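PDB 2E4T: endoglucanase from Clostridium thermocellum, which hydrolyses internal beta-1,4-glucosidic bonds of cellulose and probably xyloglucan, this chain being its glycoside hydrolase family 44 catalytic domain. Local coordinates for residues 32-36 / 391-395; 355-361 / 386-392; 365-371 / 396-400. All blocks are in the same frame, centred on the assembly; numbering follows the deposited sequence.

All three contacts gather around the last strands of the eight-stranded TIM-like barrel and the loops and helices that follow them. Contact 2 pairs strands 354-360 and 388-391, its centre about 1 Å from the centre of the chain. Contact 1 joins the loops after strands 26-30 and 388-391 at the zinc site; its centre is about 13 Å from that of contact 2. Contact 3 packs two helix starts. Its centre lies about 11 Å from that of contact 1 and about 17 Å from that of contact 2. Along the chain come 32-36, 355-361, 365-371, then 386-400 without a break. The chain leaving strand 388-391 thus passes from barrel core to zinc site and on to helix 398-408, which supplies Glu401.

Contact 1: 32-36 / 391-395. With ZN (zinc ion), chain B.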
ATOM      1  N   GLN A  32       3.452   5.960   7.456  1.00  5.40           N
ATOM      2  CA  GLN A  32       3.779   6.946   8.469  1.00  5.34           C
ATOM      3  C   GLN A  32       2.698   6.965   9.550  1.00  5.14           C
ATOM      4  O   GLN A  32       1.643   6.324   9.461  1.00  5.89           O
ATOM      5  CB  GLN A  32       3.921   8.356   7.836  1.00  6.29           C
ATOM      6  CG  GLN A  32       5.223   8.545   7.071  1.00  6.84           C
ATOM      7  CD  GLN A  32       5.378   7.645   5.872  1.00  5.99           C
ATOM      8  OE1 GLN A  32       4.516   7.557   4.992  1.00  6.20           O
ATOM      9  NE2 GLN A  32       6.532   6.954   5.812  1.00  7.65           N
ATOM     10  N   GLU A  33       2.961   7.755  10.607  1.00  5.56           N
ATOM     11  CA  GLU A  33       2.023   7.937  11.718  1.00  5.57           C
ATOM     12  C   GLU A  33       1.043   9.037  11.314  1.00  5.73           C
ATOM     13  O   GLU A  33       1.387  10.228  11.290  1.00  7.25           O
ATOM     14  CB  GLU A  33       2.774   8.300  13.000  1.00  6.15           C
ATOM     15  CG  GLU A  33       3.654   7.136  13.465  1.00  6.62           C
ATOM     16  CD  GLU A  33       4.505   7.397  14.690  1.00  7.64           C
ATOM     17  OE1 GLU A  33       4.862   8.564  14.983  1.00  9.81           O
ATOM     18  OE2 GLU A  33       4.853   6.391  15.392  1.00  7.42           O
ATOM     19  N   LEU A  34      -0.186   8.635  10.971  1.00  5.56           N
ATOM     20  CA  LEU A  34      -1.210   9.540  10.466  1.00  5.45           C
ATOM     21  C   LEU A  34      -2.254   9.882  11.519  1.00  5.66           C
ATOM     22  O   LEU A  34      -2.543   9.118  12.431  1.00  6.19           O
ATOM     23  CB  LEU A  34      -1.938   8.931   9.276  1.00  5.92           C
ATOM     24  CG  LEU A  34      -1.102   8.665   8.027  1.00  5.91           C
ATOM     25  CD1 LEU A  34      -2.028   8.153   6.895  1.00  6.66           C
ATOM     26  CD2 LEU A  34      -0.335   9.890   7.587  1.00  7.11           C
ATOM     27  N   ASP A  35      -2.915  11.024  11.256  1.00  5.73           N
ATOM     28  CA  ASP A  35      -4.135  11.418  11.946  1.00  5.64           C
ATOM     29  C   ASP A  35      -5.337  10.757  11.248  1.00  5.85           C
ATOM     30  O   ASP A  35      -6.194  11.410  10.634  1.00  6.63           O
ATOM     31  CB  ASP A  35      -4.302  12.922  11.877  1.00  5.93           C
ATOM     32  CG  ASP A  35      -3.054  13.665  12.297  1.00  5.78           C
ATOM     33  OD1 ASP A  35      -2.523  13.348  13.397  1.00  6.67           O
ATOM     34  OD2 ASP A  35      -2.606  14.622  11.590  1.00  5.81           O
ATOM     35  N   ALA A  36      -5.335   9.429  11.280  1.00  6.31           N
ATOM     36  CA  ALA A  36      -6.408   8.655  10.645  1.00  6.09           C
ATOM     37  C   ALA A  36      -6.415   7.315  11.344  1.00  5.93           C
ATOM     38  O   ALA A  36      -5.384   6.833  11.864  1.00  7.35           O
ATOM     39  CB  ALA A  36      -6.149   8.436   9.167  1.00  7.88           C
ATOM     40  N   PHE A 391      -0.544   4.063   2.261  1.00  4.85           N
ATOM     41  CA  PHE A 391      -0.202   5.395   1.766  1.00  4.87           C
ATOM     42  C   PHE A 391       1.192   5.793   2.263  1.00  4.61           C
ATOM     43  O   PHE A 391       1.567   5.479   3.418  1.00  5.06           O
ATOM     44  CB  PHE A 391      -1.251   6.371   2.333  1.00  5.19           C
ATOM     45  CG  PHE A 391      -0.953   7.833   2.078  1.00  5.11           C
ATOM     46  CD1 PHE A 391      -1.048   8.391   0.804  1.00  5.66           C
ATOM     47  CD2 PHE A 391      -0.574   8.658   3.139  1.00  5.55           C
ATOM     48  CE1 PHE A 391      -0.747   9.728   0.594  1.00  5.90           C
ATOM     49  CE2 PHE A 391      -0.296   9.994   2.937  1.00  6.00           C
ATOM     50  CZ  PHE A 391      -0.375  10.520   1.674  1.00  6.00           C
ATOM     51  N   TRP A 392       1.962   6.511   1.439  1.00  5.15           N
ATOM     52  CA  TRP A 392       3.228   7.080   1.846  1.00  5.26           C
ATOM     53  C   TRP A 392       3.096   8.602   1.894  1.00  5.15           C
ATOM     54  O   TRP A 392       2.839   9.220   0.856  1.00  6.13           O
ATOM     55  CB  TRP A 392       4.382   6.670   0.913  1.00  5.99           C
ATOM     56  CG  TRP A 392       5.710   7.179   1.431  1.00  6.48           C
ATOM     57  CD1 TRP A 392       6.209   8.445   1.349  1.00  7.55           C
ATOM     58  CD2 TRP A 392       6.681   6.431   2.210  1.00  6.32           C
ATOM     59  NE1 TRP A 392       7.426   8.552   2.028  1.00  8.40           N
ATOM     60  CE2 TRP A 392       7.723   7.327   2.567  1.00  7.37           C
ATOM     61  CE3 TRP A 392       6.763   5.109   2.638  1.00  6.46           C
ATOM     62  CZ2 TRP A 392       8.818   6.914   3.361  1.00  8.25           C
ATOM     63  CZ3 TRP A 392       7.866   4.709   3.429  1.00  7.01           C
ATOM     64  CH2 TRP A 392       8.880   5.608   3.761  1.00  7.60           C
ATOM     65  N   GLY A 393       3.242   9.146   3.100  1.00  5.48           N
ATOM     66  CA  GLY A 393       3.129  10.580   3.303  1.00  6.03           C
ATOM     67  C   GLY A 393       2.785  10.855   4.741  1.00  5.31           C
ATOM     68  O   GLY A 393       2.335   9.979   5.479  1.00  6.17           O
ATOM     69  N   ASP A 394       2.992  12.109   5.159  1.00  6.46           N
ATOM     70  CA  ASP A 394       2.914  12.449   6.579  1.00  6.18           C
ATOM     71  C   ASP A 394       1.544  13.011   7.000  1.00  5.65           C
ATOM     72  O   ASP A 394       0.596  13.126   6.204  1.00  5.79           O
ATOM     73  CB  ASP A 394       4.089  13.340   6.987  1.00  7.86           C
ATOM     74  CG  ASP A 394       3.999  14.728   6.475  1.00  9.34           C
ATOM     75  OD1 ASP A 394       2.872  15.196   6.127  1.00  8.62           O
ATOM     76  OD2 ASP A 394       5.072  15.405   6.457  1.00 14.13           O
ATOM     77  N   ALA A 395       1.470  13.370   8.288  1.00  6.16           N
ATOM     78  CA  ALA A 395       0.228  13.766   8.917  1.00  5.61           C
ATOM     79  C   ALA A 395      -0.258  15.140   8.477  1.00  5.61           C
ATOM     80  O   ALA A 395      -1.357  15.581   8.865  1.00  6.21           O
ATOM     81  CB  ALA A 395       0.389  13.704  10.434  1.00  6.92           C
TER
HETATM   82 ZN    ZN B 700      -3.073  15.123   9.753  0.88  4.99          ZN
HETATM   83  O   HOH W   1       1.493   7.254   5.601  1.00  5.85           O
HETATM   84  O   HOH W   2       3.298  11.861  10.016  1.00 11.48           O
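The segments 32-36 and 391-395 are both largely loop, run 57° apart end to end, and come nearest at Leu34 and Ala395, whose CA atoms are 4.7 Å apart. Gln32 carries one end. Gly393 N donates to Gln32 OE1 at 2.8 Å, tilted 35° from the plane of the amide carbonyl. The chain of Gln32 bends at chi2 (64°), and its NE2 lies over one face of the Trp392 indole, 3.4 Å from Trp392 CZ2. One water accepts from Gln32 N and lies within bonding distance of the carbonyls of Phe391 and Gly393. These loops follow strands 26-30 and 388-391, the first and last strands of the TIM-like barrel. Leu34 turns its two methyls to different partners: CD1 meets Phe391 CD2 at 4.1 Å, and CD2 rests on Gly393 O at 3.4 Å. A second water bridges Glu33 O and Ala395 N. At the far end a zinc ion ties the loops together, with Asp35 OD2 and Ala395 O each 2.0 Å from the metal. Glu401, on helix 398-408, completes the protein ligands of the zinc.

Contact 2: 355-361 / 386-392; sequences LAITEYD and VYLATFW
Strands 355-358 and 388-391 pair in parallel, 7° apart, in the eight-stranded barrel of this TIM-like fold. Helix 368-384 makes the crossover between them; the two strands and the helix form a beta-alpha-beta unit. Tyr387 N donates to Leu355 O, Ile357 N to Leu388 O, and Thr390 N to Ile357 O at 3.0 Å. The chain turns a corner at Glu359, and beyond it Trp392 N donates to Tyr360 O in a straight bond. Just before the corner Thr390 OG1 donates to Thr358 O at 2.7 Å. It comes from above the carbonyl plane, and its chi1 of 43° sets the hydroxyl between the backbone N and the carbonyl carbon.

The CB atoms of Ala356 and Leu388 meet on one face of the sheet, those of Ile357 and Ala389 on the other. Tyr360 lays its ring beside segment 386-392. Phe391 CA sits over one ring face, 3.9 Å from the Tyr360 centroid, as a CH-pi contact. The Phe391 ring turns its edge to the face of Tyr360, with planes 67° apart. Glu359 and Trp392 lie side by side and point the same way, with Glu359 CD 3.7 Å from Trp392 CE3.

Residues farther out hold the polar ends. Glu359 OE2 forms a salt bridge with Arg42, and Glu359 OE1 is hydrogen-bonded to Tyr285 OH. Gln374 binds the hydroxyl of Tyr360, and Phe381 packs edge-to-face with its ring; both come from helix 368-384. Tyr360 N is buried and has no partner in the model. Asp361 OD1 bonds Gly363 N and also lies at the Phe391 ring edge, 3.5 Å from Phe391 CE1. A water donates to both Asp361 OD2, at 2.7 Å, and Trp392 O.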
ATOM      1  N   LEU A 355      -2.469  -9.087  -4.057  1.00  5.40           N
ATOM      2  CA  LEU A 355      -1.873  -7.873  -4.628  1.00  5.30           C
ATOM      3  C   LEU A 355      -1.862  -6.768  -3.567  1.00  4.82           C
ATOM      4  O   LEU A 355      -2.907  -6.515  -2.931  1.00  5.44           O
ATOM      5  CB  LEU A 355      -2.677  -7.433  -5.863  1.00  5.72           C
ATOM      6  CG  LEU A 355      -2.203  -6.146  -6.535  1.00  6.11           C
ATOM      7  CD1 LEU A 355      -0.782  -6.277  -7.073  1.00  7.40           C
ATOM      8  CD2 LEU A 355      -3.128  -5.789  -7.690  1.00  7.23           C
ATOM      9  N   ALA A 356      -0.708  -6.108  -3.395  1.00  4.82           N
ATOM     10  CA  ALA A 356      -0.630  -4.995  -2.457  1.00  4.71           C
ATOM     11  C   ALA A 356       0.046  -3.806  -3.132  1.00  4.75           C
ATOM     12  O   ALA A 356       0.995  -3.962  -3.907  1.00  5.41           O
ATOM     13  CB  ALA A 356       0.155  -5.384  -1.200  1.00  5.68           C
ATOM     14  N   ILE A 357      -0.440  -2.610  -2.765  1.00  4.59           N
ATOM     15  CA  ILE A 357       0.134  -1.332  -3.217  1.00  4.43           C
ATOM     16  C   ILE A 357       0.727  -0.702  -1.958  1.00  4.42           C
ATOM     17  O   ILE A 357       0.026  -0.063  -1.176  1.00  4.97           O
ATOM     18  CB  ILE A 357      -0.903  -0.418  -3.889  1.00  5.14           C
ATOM     19  CG1 ILE A 357      -1.769  -1.181  -4.911  1.00  6.12           C
ATOM     20  CG2 ILE A 357      -0.185   0.769  -4.465  1.00  5.99           C
ATOM     21  CD1 ILE A 357      -1.034  -1.819  -6.068  1.00  6.88           C
ATOM     22  N   THR A 358       2.043  -0.956  -1.734  1.00  4.58           N
ATOM     23  CA  THR A 358       2.628  -0.661  -0.435  1.00  4.98           C
ATOM     24  C   THR A 358       3.214   0.766  -0.313  1.00  4.70           C
ATOM     25  O   THR A 358       3.579   1.169   0.804  1.00  4.76           O
ATOM     26  CB  THR A 358       3.668  -1.709  -0.042  1.00  5.02           C
ATOM     27  OG1 THR A 358       4.707  -1.714  -1.001  1.00  6.62           O
ATOM     28  CG2 THR A 358       3.012  -3.053   0.216  1.00  5.98           C
ATOM     29  N   GLU A 359       3.250   1.514  -1.414  1.00  4.77           N
ATOM     30  CA  GLU A 359       3.448   2.950  -1.357  1.00  4.55           C
ATOM     31  C   GLU A 359       2.624   3.535  -2.499  1.00  4.64           C
ATOM     32  O   GLU A 359       2.618   2.981  -3.620  1.00  4.95           O
ATOM     33  CB  GLU A 359       4.891   3.423  -1.552  1.00  4.97           C
ATOM     34  CG  GLU A 359       5.828   2.941  -0.473  1.00  5.15           C
ATOM     35  CD  GLU A 359       7.261   3.418  -0.600  1.00  5.18           C
ATOM     36  OE1 GLU A 359       7.517   4.443  -1.297  1.00  6.12           O
ATOM     37  OE2 GLU A 359       8.143   2.787   0.058  1.00  5.76           O
ATOM     38  N   TYR A 360       1.984   4.673  -2.255  1.00  4.88           N
ATOM     39  CA  TYR A 360       1.312   5.447  -3.268  1.00  4.85           C
ATOM     40  C   TYR A 360       1.022   6.818  -2.628  1.00  5.01           C
ATOM     41  O   TYR A 360       1.006   6.969  -1.386  1.00  5.43           O
ATOM     42  CB  TYR A 360      -0.011   4.796  -3.745  1.00  5.35           C
ATOM     43  CG  TYR A 360      -1.075   4.702  -2.658  1.00  5.04           C
ATOM     44  CD1 TYR A 360      -2.009   5.717  -2.521  1.00  5.50           C
ATOM     45  CD2 TYR A 360      -1.110   3.647  -1.767  1.00  5.06           C
ATOM     46  CE1 TYR A 360      -2.958   5.718  -1.528  1.00  5.70           C
ATOM     47  CE2 TYR A 360      -2.076   3.604  -0.746  1.00  4.95           C
ATOM     48  CZ  TYR A 360      -2.977   4.649  -0.629  1.00  5.18           C
ATOM     49  OH  TYR A 360      -3.921   4.693   0.364  1.00  5.92           O
ATOM     50  N   ASP A 361       0.749   7.809  -3.491  1.00  5.14           N
ATOM     51  CA  ASP A 361       0.366   9.171  -3.065  1.00  4.99           C
ATOM     52  C   ASP A 361      -0.139   9.860  -4.305  1.00  5.16           C
ATOM     53  O   ASP A 361       0.610  10.017  -5.270  1.00  6.11           O
ATOM     54  CB  ASP A 361       1.576   9.883  -2.487  1.00  6.44           C
ATOM     55  CG  ASP A 361       1.326  11.355  -2.141  1.00  7.26           C
ATOM     56  OD1 ASP A 361       0.158  11.774  -2.057  1.00  7.22           O
ATOM     57  OD2 ASP A 361       2.351  12.085  -1.892  1.00 10.03           O
ATOM     58  N   VAL A 386      -7.735  -5.562  -4.240  1.00  5.74           N
ATOM     59  CA  VAL A 386      -6.432  -5.383  -3.618  1.00  5.03           C
ATOM     60  C   VAL A 386      -6.489  -5.872  -2.180  1.00  4.65           C
ATOM     61  O   VAL A 386      -7.483  -5.701  -1.479  1.00  5.53           O
ATOM     62  CB  VAL A 386      -6.027  -3.878  -3.713  1.00  5.28           C
ATOM     63  CG1 VAL A 386      -4.816  -3.550  -2.919  1.00  6.16           C
ATOM     64  CG2 VAL A 386      -5.860  -3.491  -5.176  1.00  7.13           C
ATOM     65  N   TYR A 387      -5.390  -6.526  -1.741  1.00  4.92           N
ATOM     66  CA  TYR A 387      -5.330  -7.127  -0.415  1.00  4.78           C
ATOM     67  C   TYR A 387      -4.866  -6.168   0.690  1.00  4.83           C
ATOM     68  O   TYR A 387      -5.381  -6.181   1.819  1.00  5.22           O
ATOM     69  CB  TYR A 387      -4.351  -8.308  -0.483  1.00  5.52           C
ATOM     70  CG  TYR A 387      -4.112  -8.995   0.824  1.00  5.53           C
ATOM     71  CD1 TYR A 387      -5.147  -9.657   1.498  1.00  6.32           C
ATOM     72  CD2 TYR A 387      -2.833  -9.026   1.381  1.00  5.93           C
ATOM     73  CE1 TYR A 387      -4.905 -10.309   2.702  1.00  6.82           C
ATOM     74  CE2 TYR A 387      -2.586  -9.727   2.573  1.00  6.77           C
ATOM     75  CZ  TYR A 387      -3.632 -10.384   3.207  1.00  6.30           C
ATOM     76  OH  TYR A 387      -3.446 -11.091   4.372  1.00  7.29           O
ATOM     77  N   LEU A 388      -3.855  -5.358   0.388  1.00  4.88           N
ATOM     78  CA  LEU A 388      -3.264  -4.478   1.397  1.00  4.69           C
ATOM     79  C   LEU A 388      -2.793  -3.243   0.642  1.00  4.55           C
ATOM     80  O   LEU A 388      -2.297  -3.341  -0.488  1.00  4.94           O
ATOM     81  CB  LEU A 388      -2.122  -5.191   2.143  1.00  5.25           C
ATOM     82  CG  LEU A 388      -1.382  -4.369   3.202  1.00  5.23           C
ATOM     83  CD1 LEU A 388      -0.922  -5.252   4.348  1.00  6.59           C
ATOM     84  CD2 LEU A 388      -0.180  -3.614   2.631  1.00  5.87           C
ATOM     85  N   ALA A 389      -2.906  -2.066   1.297  1.00  4.52           N
ATOM     86  CA  ALA A 389      -2.333  -0.855   0.707  1.00  4.51           C
ATOM     87  C   ALA A 389      -1.931   0.045   1.860  1.00  4.40           C
ATOM     88  O   ALA A 389      -2.586   0.102   2.896  1.00  4.86           O
ATOM     89  CB  ALA A 389      -3.318  -0.183  -0.252  1.00  5.15           C
ATOM     90  N   THR A 390      -0.829   0.779   1.609  1.00  4.88           N
ATOM     91  CA  THR A 390      -0.278   1.677   2.616  1.00  4.33           C
ATOM     92  C   THR A 390       0.178   2.983   1.947  1.00  4.59           C
ATOM     93  O   THR A 390       1.146   2.994   1.173  1.00  5.02           O
ATOM     94  CB  THR A 390       0.876   0.976   3.446  1.00  4.75           C
ATOM     95  OG1 THR A 390       1.730   0.234   2.587  1.00  5.20           O
ATOM     96  CG2 THR A 390       0.312   0.004   4.449  1.00  5.13           C
ATOM     97  N   PHE A 391      -0.544   4.063   2.261  1.00  4.85           N
ATOM     98  CA  PHE A 391      -0.202   5.395   1.766  1.00  4.87           C
ATOM     99  C   PHE A 391       1.192   5.793   2.263  1.00  4.61           C
ATOM    100  O   PHE A 391       1.567   5.479   3.418  1.00  5.06           O
ATOM    101  CB  PHE A 391      -1.251   6.371   2.333  1.00  5.19           C
ATOM    102  CG  PHE A 391      -0.953   7.833   2.078  1.00  5.11           C
ATOM    103  CD1 PHE A 391      -1.048   8.391   0.804  1.00  5.66           C
ATOM    104  CD2 PHE A 391      -0.574   8.658   3.139  1.00  5.55           C
ATOM    105  CE1 PHE A 391      -0.747   9.728   0.594  1.00  5.90           C
ATOM    106  CE2 PHE A 391      -0.296   9.994   2.937  1.00  6.00           C
ATOM    107  CZ  PHE A 391      -0.375  10.520   1.674  1.00  6.00           C
ATOM    108  N   TRP A 392       1.962   6.511   1.439  1.00  5.15           N
ATOM    109  CA  TRP A 392       3.228   7.080   1.846  1.00  5.26           C
ATOM    110  C   TRP A 392       3.096   8.602   1.894  1.00  5.15           C
ATOM    111  O   TRP A 392       2.839   9.220   0.856  1.00  6.13           O
ATOM    112  CB  TRP A 392       4.382   6.670   0.913  1.00  5.99           C
ATOM    113  CG  TRP A 392       5.710   7.179   1.431  1.00  6.48           C
ATOM    114  CD1 TRP A 392       6.209   8.445   1.349  1.00  7.55           C
ATOM    115  CD2 TRP A 392       6.681   6.431   2.210  1.00  6.32           C
ATOM    116  NE1 TRP A 392       7.426   8.552   2.028  1.00  8.40           N
ATOM    117  CE2 TRP A 392       7.723   7.327   2.567  1.00  7.37           C
ATOM    118  CE3 TRP A 392       6.763   5.109   2.638  1.00  6.46           C
ATOM    119  CZ2 TRP A 392       8.818   6.914   3.361  1.00  8.25           C
ATOM    120  CZ3 TRP A 392       7.866   4.709   3.429  1.00  7.01           C
ATOM    121  CH2 TRP A 392       8.880   5.608   3.761  1.00  7.60           C
TER
HETATM  122  O   HOH W   3       4.468  10.764  -0.752  1.00 15.71           O

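Contact 3: 365-371 / 396-400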
ATOM      1  N   GLY A 365      -2.472  16.506  -0.859  1.00  6.72           N
ATOM      2  CA  GLY A 365      -2.994  15.847   0.359  1.00  7.36           C
ATOM      3  C   GLY A 365      -3.630  16.809   1.338  1.00  6.86           C
ATOM      4  O   GLY A 365      -4.389  16.385   2.218  1.00  7.11           O
ATOM      5  N   ASN A 366      -3.321  18.105   1.191  1.00  7.50           N
ATOM      6  CA  ASN A 366      -3.922  19.183   1.974  1.00  7.77           C
ATOM      7  C   ASN A 366      -4.979  19.959   1.169  1.00  7.66           C
ATOM      8  O   ASN A 366      -5.387  21.064   1.558  1.00  8.75           O
ATOM      9  CB  ASN A 366      -2.862  20.122   2.533  1.00  9.59           C
ATOM     10  CG  ASN A 366      -2.107  20.828   1.419  1.00 10.40           C
ATOM     11  OD1 ASN A 366      -2.209  20.479   0.257  1.00 12.13           O
ATOM     12  ND2 ASN A 366      -1.409  21.889   1.776  1.00 15.25           N
ATOM     13  N   HIS A 367      -5.490  19.334   0.096  1.00  6.81           N
ATOM     14  CA  HIS A 367      -6.476  19.945  -0.787  1.00  7.11           C
ATOM     15  C   HIS A 367      -7.653  18.989  -0.941  1.00  5.97           C
ATOM     16  O   HIS A 367      -7.486  17.751  -0.942  1.00  5.82           O
ATOM     17  CB  HIS A 367      -5.849  20.192  -2.192  1.00  8.01           C
ATOM     18  CG  HIS A 367      -6.676  21.016  -3.116  1.00  7.90           C
ATOM     19  ND1 HIS A 367      -7.480  20.480  -4.121  1.00  7.24           N
ATOM     20  CD2 HIS A 367      -6.768  22.361  -3.178  1.00 12.59           C
ATOM     21  CE1 HIS A 367      -8.055  21.506  -4.733  1.00  8.45           C
ATOM     22  NE2 HIS A 367      -7.637  22.659  -4.197  1.00 12.06           N
ATOM     23  N   ILE A 368      -8.844  19.543  -1.191  1.00  5.97           N
ATOM     24  CA  ILE A 368     -10.026  18.697  -1.347  1.00  5.35           C
ATOM     25  C   ILE A 368      -9.783  17.623  -2.423  1.00  5.67           C
ATOM     26  O   ILE A 368     -10.270  16.472  -2.243  1.00  5.62           O
ATOM     27  CB  ILE A 368     -11.281  19.538  -1.687  1.00  5.78           C
ATOM     28  CG1 ILE A 368     -12.545  18.680  -1.766  1.00  6.60           C
ATOM     29  CG2 ILE A 368     -11.113  20.341  -2.982  1.00  7.29           C
ATOM     30  CD1 ILE A 368     -12.864  17.834  -0.546  1.00  6.53           C
ATOM     31  N   THR A 369      -9.089  17.936  -3.509  1.00  5.80           N
ATOM     32  CA  THR A 369      -8.919  16.928  -4.563  1.00  5.37           C
ATOM     33  C   THR A 369      -8.015  15.772  -4.116  1.00  5.19           C
ATOM     34  O   THR A 369      -8.179  14.644  -4.637  1.00  5.53           O
ATOM     35  CB  THR A 369      -8.448  17.538  -5.875  1.00  5.68           C
ATOM     36  OG1 THR A 369      -7.135  18.150  -5.723  1.00  6.10           O
ATOM     37  CG2 THR A 369      -9.446  18.487  -6.452  1.00  6.55           C
ATOM     38  N   GLY A 370      -7.080  16.004  -3.195  1.00  5.35           N
ATOM     39  CA  GLY A 370      -6.333  14.892  -2.645  1.00  5.88           C
ATOM     40  C   GLY A 370      -7.200  13.996  -1.797  1.00  5.03           C
ATOM     41  O   GLY A 370      -7.005  12.763  -1.751  1.00  5.80           O
ATOM     42  N   GLY A 371      -8.195  14.564  -1.099  1.00  5.29           N
ATOM     43  CA  GLY A 371      -9.123  13.754  -0.305  1.00  5.28           C
ATOM     44  C   GLY A 371     -10.096  12.964  -1.163  1.00  5.17           C
ATOM     45  O   GLY A 371     -10.372  11.779  -0.878  1.00  5.17           O
ATOM     46  N   SER A 396       0.531  15.854   7.647  1.00  5.75           N
ATOM     47  CA  SER A 396       0.072  17.124   7.105  1.00  6.02           C
ATOM     48  C   SER A 396      -0.923  16.948   5.954  1.00  6.21           C
ATOM     49  O   SER A 396      -1.513  17.922   5.480  1.00  7.07           O
ATOM     50  CB  SER A 396       1.232  18.000   6.641  1.00  6.92           C
ATOM     51  OG  SER A 396       1.816  17.504   5.452  1.00  8.66           O
ATOM     52  N   ASN A 397      -1.096  15.707   5.482  1.00  5.86           N
ATOM     53  CA  ASN A 397      -2.031  15.408   4.393  1.00  5.89           C
ATOM     54  C   ASN A 397      -3.444  15.237   4.949  1.00  5.76           C
ATOM     55  O   ASN A 397      -3.991  14.108   5.003  1.00  5.76           O
ATOM     56  CB  ASN A 397      -1.557  14.169   3.636  1.00  6.32           C
ATOM     57  CG  ASN A 397      -0.262  14.388   2.927  1.00  7.01           C
ATOM     58  OD1 ASN A 397      -0.246  15.015   1.879  1.00 10.89           O
ATOM     59  ND2 ASN A 397       0.837  13.810   3.442  1.00  7.10           N
ATOM     60  N   ASN A 398      -4.009  16.344   5.422  1.00  5.45           N
ATOM     61  CA  ASN A 398      -5.280  16.274   6.174  1.00  5.65           C
ATOM     62  C   ASN A 398      -6.447  15.763   5.327  1.00  5.13           C
ATOM     63  O   ASN A 398      -7.326  15.082   5.847  1.00  5.76           O
ATOM     64  CB  ASN A 398      -5.629  17.631   6.802  1.00  6.11           C
ATOM     65  CG  ASN A 398      -5.660  18.768   5.806  1.00  5.89           C
ATOM     66  OD1 ASN A 398      -4.665  19.023   5.102  1.00  7.21           O
ATOM     67  ND2 ASN A 398      -6.770  19.518   5.762  1.00  6.91           N
ATOM     68  N   TYR A 399      -6.504  16.168   4.042  1.00  5.40           N
ATOM     69  CA  TYR A 399      -7.558  15.642   3.177  1.00  5.43           C
ATOM     70  C   TYR A 399      -7.327  14.175   2.828  1.00  5.33           C
ATOM     71  O   TYR A 399      -8.302  13.401   2.766  1.00  5.37           O
ATOM     72  CB  TYR A 399      -7.788  16.525   1.956  1.00  5.36           C
ATOM     73  CG  TYR A 399      -8.691  17.692   2.247  1.00  5.51           C
ATOM     74  CD1 TYR A 399     -10.061  17.514   2.314  1.00  5.73           C
ATOM     75  CD2 TYR A 399      -8.181  18.986   2.464  1.00  6.11           C
ATOM     76  CE1 TYR A 399     -10.925  18.593   2.577  1.00  6.01           C
ATOM     77  CE2 TYR A 399      -9.028  20.067   2.724  1.00  6.33           C
ATOM     78  CZ  TYR A 399     -10.404  19.873   2.760  1.00  6.19           C
ATOM     79  OH  TYR A 399     -11.210  20.956   3.003  1.00  7.21           O
ATOM     80  N   THR A 400      -6.063  13.742   2.622  1.00  5.45           N
ATOM     81  CA  THR A 400      -5.842  12.313   2.428  1.00  5.32           C
ATOM     82  C   THR A 400      -6.359  11.552   3.648  1.00  5.19           C
ATOM     83  O   THR A 400      -6.993  10.470   3.543  1.00  5.54           O
ATOM     84  CB  THR A 400      -4.337  12.033   2.244  1.00  5.61           C
ATOM     85  OG1 THR A 400      -3.792  12.947   1.311  1.00  6.44           O
ATOM     86  CG2 THR A 400      -4.082  10.603   1.873  1.00  6.19           C
TER
HETATM   87  O   HOH W   4      -4.109  12.527  -1.558  1.00  8.68           O
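The first turns of helices 368-384 and 398-408 pack together here, and the Tyr399 side chain fills much of the contact. Gly365 O, in the loop before helix 368-384, meets the N-terminal end of helix 398-408. It accepts from Thr400 N at 3.2 Å, in the carbonyl plane and on a lone pair, and weakly from Tyr399 N at 2.8 Å. Gly365 packs closely: its CA is 3.2 Å from both Asn397 OD1 and Thr400 OG1. Both helices follow barrel strands of the TIM-like fold, 354-360 and 388-391. The Phe391 ring, at the end of the second of these strands, touches the side chains of Asn397 and Thr400.

The Tyr399 ring lies against the backbone of residues 366-368. Ile368 CA stands over one face, 3.9 Å from the Tyr399 centroid and only 12° from the ring normal, a CH-pi contact. Ile368 CG1 is anti to the backbone N (chi1 -176°), and its CD1 reaches Tyr399 CE1 at 3.8 Å. The hydroxyl of Tyr399 bonds Asp480 O, at the end of strand 474-480 in the adjoining nine-stranded sheet. His367 is the N-cap of helix 368-384; its ND1 accepts from Thr369 N at 3.1 Å. A water accepts from Thr400 OG1 and donates to Gly370 O.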